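Local coordinates for MNMC2 (Aquifex aeolicus, PDB 3VYW), which binds S-adenosylmethionine and acts as a tRNA methyltransferase in wobble-uridine modification, working without the oxidase domain usually fused to it, at residues 6-18 against 290-302. Numbering follows the deposited sequence.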
loop_
_atom_site.group_PDB
_atom_site.type_symbol
_atom_site.label_atom_id
_atom_site.label_comp_id
_atom_site.label_asym_id
_atom_site.label_seq_id
_atom_site.Cartn_x
_atom_site.Cartn_y
_atom_site.Cartn_z
ATOM N N TYR A 6 -24.201 11.797 -1.648
ATOM C CA TYR A 6 -23.284 12.224 -0.638
ATOM C C TYR A 6 -22.016 12.805 -1.220
ATOM O O TYR A 6 -21.523 13.785 -0.745
ATOM C CB TYR A 6 -22.937 11.051 0.246
ATOM C CG TYR A 6 -21.875 11.311 1.259
ATOM C CD1 TYR A 6 -22.205 11.589 2.534
ATOM C CD2 TYR A 6 -20.552 11.252 0.941
ATOM C CE1 TYR A 6 -21.259 11.824 3.474
ATOM C CE2 TYR A 6 -19.598 11.488 1.873
ATOM C CZ TYR A 6 -19.973 11.762 3.146
ATOM O OH TYR A 6 -19.059 12.005 4.111
ATOM N N LEU A 7 -21.481 12.151 -2.224
ATOM C CA LEU A 7 -20.232 12.536 -2.826
ATOM C C LEU A 7 -20.260 13.864 -3.524
ATOM O O LEU A 7 -19.304 14.589 -3.497
ATOM C CB LEU A 7 -19.741 11.456 -3.772
ATOM C CG LEU A 7 -19.222 10.190 -3.152
ATOM C CD1 LEU A 7 -18.780 9.275 -4.230
ATOM C CD2 LEU A 7 -18.115 10.466 -2.196
ATOM N N LYS A 8 -21.349 14.141 -4.203
ATOM C CA LYS A 8 -21.530 15.399 -4.868
ATOM C C LYS A 8 -21.642 16.546 -3.939
ATOM O O LYS A 8 -21.211 17.612 -4.234
ATOM C CB LYS A 8 -22.724 15.353 -5.753
ATOM C CG LYS A 8 -23.163 16.722 -6.140
ATOM C CD LYS A 8 -23.815 16.685 -7.475
ATOM C CE LYS A 8 -24.826 17.768 -7.603
ATOM N NZ LYS A 8 -25.549 17.549 -8.861
ATOM N N ASN A 9 -22.297 16.321 -2.826
ATOM C CA ASN A 9 -22.399 17.307 -1.803
ATOM C C ASN A 9 -21.056 17.586 -1.237
ATOM O O ASN A 9 -20.726 18.692 -0.951
ATOM C CB ASN A 9 -23.302 16.804 -0.693
ATOM C CG ASN A 9 -24.749 16.979 -0.997
ATOM O OD1 ASN A 9 -25.119 17.602 -1.964
ATOM N ND2 ASN A 9 -25.575 16.424 -0.168
ATOM N N TYR A 10 -20.295 16.542 -1.035
ATOM C CA TYR A 10 -19.010 16.645 -0.435
ATOM C C TYR A 10 -18.121 17.457 -1.304
ATOM O O TYR A 10 -17.399 18.279 -0.839
ATOM C CB TYR A 10 -18.448 15.257 -0.274
ATOM C CG TYR A 10 -17.173 15.192 0.472
ATOM C CD1 TYR A 10 -17.139 14.749 1.746
ATOM C CD2 TYR A 10 -16.011 15.550 -0.108
ATOM C CE1 TYR A 10 -15.978 14.681 2.429
ATOM C CE2 TYR A 10 -14.848 15.502 0.576
ATOM C CZ TYR A 10 -14.851 15.063 1.847
ATOM O OH TYR A 10 -13.711 14.985 2.541
ATOM N N LEU A 11 -18.164 17.197 -2.588
ATOM C CA LEU A 11 -17.380 17.930 -3.520
ATOM C C LEU A 11 -17.763 19.364 -3.590
ATOM O O LEU A 11 -16.934 20.220 -3.609
ATOM C CB LEU A 11 -17.546 17.347 -4.899
ATOM C CG LEU A 11 -16.947 18.225 -5.957
ATOM C CD1 LEU A 11 -15.457 18.145 -5.876
ATOM C CD2 LEU A 11 -17.424 17.841 -7.309
ATOM N N GLU A 12 -19.045 19.629 -3.665
ATOM C CA GLU A 12 -19.500 20.982 -3.749
ATOM C C GLU A 12 -19.087 21.669 -2.499
ATOM O O GLU A 12 -18.656 22.772 -2.497
ATOM C CB GLU A 12 -20.999 21.018 -3.868
ATOM C CG GLU A 12 -21.504 20.945 -5.285
ATOM C CD GLU A 12 -22.980 20.727 -5.355
ATOM O OE1 GLU A 12 -23.575 21.040 -6.381
ATOM O OE2 GLU A 12 -23.555 20.248 -4.374
ATOM N N SER A 13 -19.229 20.987 -1.406
ATOM C CA SER A 13 -18.892 21.580 -0.173
ATOM C C SER A 13 -17.427 21.914 -0.080
ATOM O O SER A 13 -17.076 22.961 0.392
ATOM C CB SER A 13 -19.333 20.660 0.935
ATOM O OG SER A 13 -18.560 20.836 2.065
ATOM N N TYR A 14 -16.566 21.010 -0.506
ATOM C CA TYR A 14 -15.133 21.222 -0.456
ATOM C C TYR A 14 -14.656 22.318 -1.352
ATOM O O TYR A 14 -13.761 23.026 -1.026
ATOM C CB TYR A 14 -14.390 19.943 -0.757
ATOM C CG TYR A 14 -12.894 20.049 -0.796
ATOM C CD1 TYR A 14 -12.167 20.234 0.340
ATOM C CD2 TYR A 14 -12.206 19.920 -1.977
ATOM C CE1 TYR A 14 -10.809 20.312 0.306
ATOM C CE2 TYR A 14 -10.852 19.996 -2.004
ATOM C CZ TYR A 14 -10.172 20.192 -0.853
ATOM O OH TYR A 14 -8.833 20.260 -0.874
ATOM N N LEU A 15 -15.237 22.432 -2.513
ATOM C CA LEU A 15 -14.810 23.475 -3.405
ATOM C C LEU A 15 -15.095 24.844 -2.831
ATOM O O LEU A 15 -14.334 25.758 -3.003
ATOM C CB LEU A 15 -15.413 23.308 -4.778
ATOM C CG LEU A 15 -15.014 22.048 -5.495
ATOM C CD1 LEU A 15 -15.820 21.877 -6.753
ATOM C CD2 LEU A 15 -13.533 21.957 -5.767
ATOM N N ARG A 16 -16.225 24.987 -2.167
ATOM C CA ARG A 16 -16.552 26.236 -1.528
ATOM C C ARG A 16 -15.579 26.546 -0.420
ATOM O O ARG A 16 -15.095 27.634 -0.307
ATOM C CB ARG A 16 -17.969 26.212 -1.008
ATOM C CG ARG A 16 -18.287 27.288 0.005
ATOM C CD ARG A 16 -19.079 26.750 1.171
ATOM N NE ARG A 16 -20.496 26.692 0.874
ATOM C CZ ARG A 16 -21.319 27.731 0.925
ATOM N NH1 ARG A 16 -20.869 28.923 1.269
ATOM N NH2 ARG A 16 -22.599 27.575 0.649
ATOM N N LYS A 17 -15.246 25.576 0.381
ATOM C CA LYS A 17 -14.321 25.861 1.422
ATOM C C LYS A 17 -13.038 26.313 0.784
ATOM O O LYS A 17 -12.422 27.235 1.246
ATOM C CB LYS A 17 -14.094 24.625 2.272
ATOM C CG LYS A 17 -12.672 24.422 2.754
ATOM C CD LYS A 17 -12.602 23.471 3.934
ATOM C CE LYS A 17 -11.304 22.699 3.979
ATOM N NZ LYS A 17 -11.374 21.496 4.829
ATOM N N LYS A 18 -12.633 25.644 -0.276
ATOM C CA LYS A 18 -11.360 25.878 -0.910
ATOM C C LYS A 18 -11.296 27.124 -1.716
ATOM O O LYS A 18 -10.245 27.621 -2.010
ATOM C CB LYS A 18 -10.932 24.669 -1.730
ATOM C CG LYS A 18 -10.015 23.735 -0.989
ATOM C CD LYS A 18 -9.607 24.310 0.338
ATOM C CE LYS A 18 -8.305 23.723 0.815
ATOM N NZ LYS A 18 -7.273 24.776 0.974
ATOM N N LYS A 290 -5.146 15.687 6.095
ATOM C CA LYS A 290 -6.225 15.804 5.159
ATOM C C LYS A 290 -7.145 14.600 5.065
ATOM O O LYS A 290 -6.735 13.489 5.199
ATOM C CB LYS A 290 -5.627 16.082 3.819
ATOM C CG LYS A 290 -6.525 16.837 2.899
ATOM C CD LYS A 290 -5.708 17.466 1.809
ATOM C CE LYS A 290 -6.428 18.634 1.192
ATOM N NZ LYS A 290 -5.760 19.909 1.523
ATOM N N GLU A 291 -8.406 14.855 4.814
ATOM C CA GLU A 291 -9.359 13.822 4.533
ATOM C C GLU A 291 -9.045 13.162 3.241
ATOM O O GLU A 291 -8.649 13.782 2.314
ATOM C CB GLU A 291 -10.751 14.398 4.444
ATOM C CG GLU A 291 -11.307 14.921 5.729
ATOM C CD GLU A 291 -12.748 14.554 5.888
ATOM O OE1 GLU A 291 -13.015 13.386 6.154
ATOM O OE2 GLU A 291 -13.622 15.409 5.725
ATOM N N PRO A 292 -9.271 11.883 3.192
ATOM C CA PRO A 292 -8.926 11.092 2.038
ATOM C C PRO A 292 -9.681 11.533 0.830
ATOM O O PRO A 292 -9.122 11.559 -0.202
ATOM C CB PRO A 292 -9.365 9.718 2.451
ATOM C CG PRO A 292 -9.095 9.711 3.895
ATOM C CD PRO A 292 -9.261 11.089 4.412
ATOM N N LEU A 293 -10.930 11.884 0.963
ATOM C CA LEU A 293 -11.683 12.279 -0.189
ATOM C C LEU A 293 -11.120 13.506 -0.788
ATOM O O LEU A 293 -11.160 13.684 -1.961
ATOM C CB LEU A 293 -13.131 12.462 0.136
ATOM C CG LEU A 293 -13.810 11.120 0.225
ATOM C CD1 LEU A 293 -15.193 11.314 0.749
ATOM C CD2 LEU A 293 -13.814 10.444 -1.114
ATOM N N GLU A 294 -10.632 14.359 0.077
ATOM C CA GLU A 294 -10.048 15.629 -0.250
ATOM C C GLU A 294 -8.781 15.519 -1.038
ATOM O O GLU A 294 -8.519 16.295 -1.885
ATOM C CB GLU A 294 -9.782 16.389 1.038
ATOM C CG GLU A 294 -10.889 17.335 1.429
ATOM C CD GLU A 294 -10.788 17.811 2.847
ATOM O OE1 GLU A 294 -9.729 17.693 3.431
ATOM O OE2 GLU A 294 -11.766 18.302 3.376
ATOM N N ILE A 295 -7.971 14.553 -0.677
ATOM C CA ILE A 295 -6.720 14.299 -1.314
ATOM C C ILE A 295 -6.979 13.882 -2.712
ATOM O O ILE A 295 -6.294 14.253 -3.601
ATOM C CB ILE A 295 -5.964 13.204 -0.581
ATOM C CG1 ILE A 295 -5.438 13.750 0.727
ATOM C CG2 ILE A 295 -4.831 12.697 -1.423
ATOM C CD1 ILE A 295 -4.970 12.736 1.708
ATOM N N LEU A 296 -7.996 13.085 -2.890
ATOM C CA LEU A 296 -8.448 12.715 -4.186
ATOM C C LEU A 296 -8.960 13.882 -4.986
ATOM O O LEU A 296 -8.665 13.986 -6.130
ATOM C CB LEU A 296 -9.515 11.628 -4.077
ATOM C CG LEU A 296 -10.190 11.112 -5.348
ATOM C CD1 LEU A 296 -9.204 10.529 -6.315
ATOM C CD2 LEU A 296 -11.223 10.082 -5.054
ATOM N N ILE A 297 -9.741 14.750 -4.390
ATOM C CA ILE A 297 -10.268 15.875 -5.099
ATOM C C ILE A 297 -9.169 16.798 -5.571
ATOM O O ILE A 297 -9.164 17.235 -6.670
ATOM C CB ILE A 297 -11.269 16.658 -4.248
ATOM C CG1 ILE A 297 -12.541 15.866 -4.044
ATOM C CG2 ILE A 297 -11.613 17.962 -4.907
ATOM C CD1 ILE A 297 -13.414 16.360 -2.924
ATOM N N ASP A 298 -8.196 17.035 -4.732
ATOM C CA ASP A 298 -7.107 17.877 -5.072
ATOM C C ASP A 298 -6.361 17.345 -6.246
ATOM O O ASP A 298 -5.868 18.087 -7.021
ATOM C CB ASP A 298 -6.143 17.899 -3.940
ATOM C CG ASP A 298 -6.552 18.775 -2.876
ATOM O OD1 ASP A 298 -7.540 19.464 -3.053
ATOM O OD2 ASP A 298 -5.882 18.753 -1.856
ATOM N N TYR A 299 -6.236 16.040 -6.311
ATOM C CA TYR A 299 -5.561 15.385 -7.396
ATOM C C TYR A 299 -6.250 15.560 -8.731
ATOM O O TYR A 299 -5.633 15.845 -9.721
ATOM C CB TYR A 299 -5.393 13.919 -7.035
ATOM C CG TYR A 299 -4.869 13.019 -8.100
ATOM C CD1 TYR A 299 -3.538 12.904 -8.318
ATOM C CD2 TYR A 299 -5.712 12.254 -8.855
ATOM C CE1 TYR A 299 -3.054 12.069 -9.280
ATOM C CE2 TYR A 299 -5.241 11.419 -9.824
ATOM C CZ TYR A 299 -3.908 11.322 -10.028
ATOM O OH TYR A 299 -3.444 10.474 -10.969
ATOM N N LEU A 300 -7.551 15.392 -8.735
ATOM C CA LEU A 300 -8.330 15.545 -9.921
ATOM C C LEU A 300 -8.261 16.952 -10.447
ATOM O O LEU A 300 -8.242 17.164 -11.623
ATOM C CB LEU A 300 -9.755 15.110 -9.675
ATOM C CG LEU A 300 -9.870 13.622 -9.497
ATOM C CD1 LEU A 300 -11.243 13.223 -9.042
ATOM C CD2 LEU A 300 -9.509 12.898 -10.763
ATOM N N LEU A 301 -8.218 17.908 -9.554
ATOM C CA LEU A 301 -8.052 19.278 -9.924
ATOM C C LEU A 301 -6.734 19.580 -10.585
ATOM O O LEU A 301 -6.690 20.268 -11.543
ATOM C CB LEU A 301 -8.221 20.147 -8.709
ATOM C CG LEU A 301 -9.632 20.187 -8.208
ATOM C CD1 LEU A 301 -9.689 20.905 -6.907
ATOM C CD2 LEU A 301 -10.517 20.856 -9.208
ATOM N N LYS A 302 -5.658 19.046 -10.061
ATOM C CA LYS A 302 -4.399 19.109 -10.726
ATOM C C LYS A 302 -4.421 18.374 -12.032
ATOM O O LYS A 302 -3.916 18.829 -13.020
ATOM C CB LYS A 302 -3.358 18.468 -9.868
ATOM C CG LYS A 302 -2.688 19.423 -8.946
ATOM C CD LYS A 302 -1.209 19.535 -9.247
ATOM C CE LYS A 302 -0.530 20.529 -8.317
ATOM N NZ LYS A 302 0.189 21.626 -9.029
#
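Tyr-14 reaches from helix 6-18 to Asp-298 on helix 292-302. Its OH donates to Asp-298 OD1 at 2.7 Å, on the syn side of the carboxylate and 21° out of its plane. With CG anti to the backbone N (chi1 177°), the ring extends across to the other helix. Lys-18 CG, from the same helix, lies over one face of this ring, offset toward the rim, and Ile-297 CG2 packs against Tyr-14 CD2 at 3.6 Å. Asp-298 OD2 also pairs with Lys-290 NZ at 3.6 Å, so this carboxylate has two partners. A phenylalanine in place of Tyr-14 would probably leave Asp-298 OD1 without its hydroxyl donor and the two helices without this bond between them.

One turn earlier, the Tyr-10 ring takes Leu-293 CD1 over the centre of one face, a CH-pi contact of 3.9 Å to the centroid. Ile-297 CD1 meets the same ring at its edge. The Tyr-10 OH makes a weak hydrogen bond to OE2 of Glu-291, the residue just before helix 292-302. Lys-17 NZ forms a salt bridge with Glu-294 OE2 at 3.5 Å. Leu-11 CD1 meets Ile-297 CG2. Phe-34 of helix 24-37 also touches Leu-293 and Ile-297.

The axes cross at -70°, 11.0 Å apart. This is steep helix-helix packing in which leucines and Ile-297 meet two tyrosines whose hydroxyls bond to acidic side chains, joining the N-terminal and C-terminal helices beside the S-adenosylmethionine-binding Rossmann-like fold.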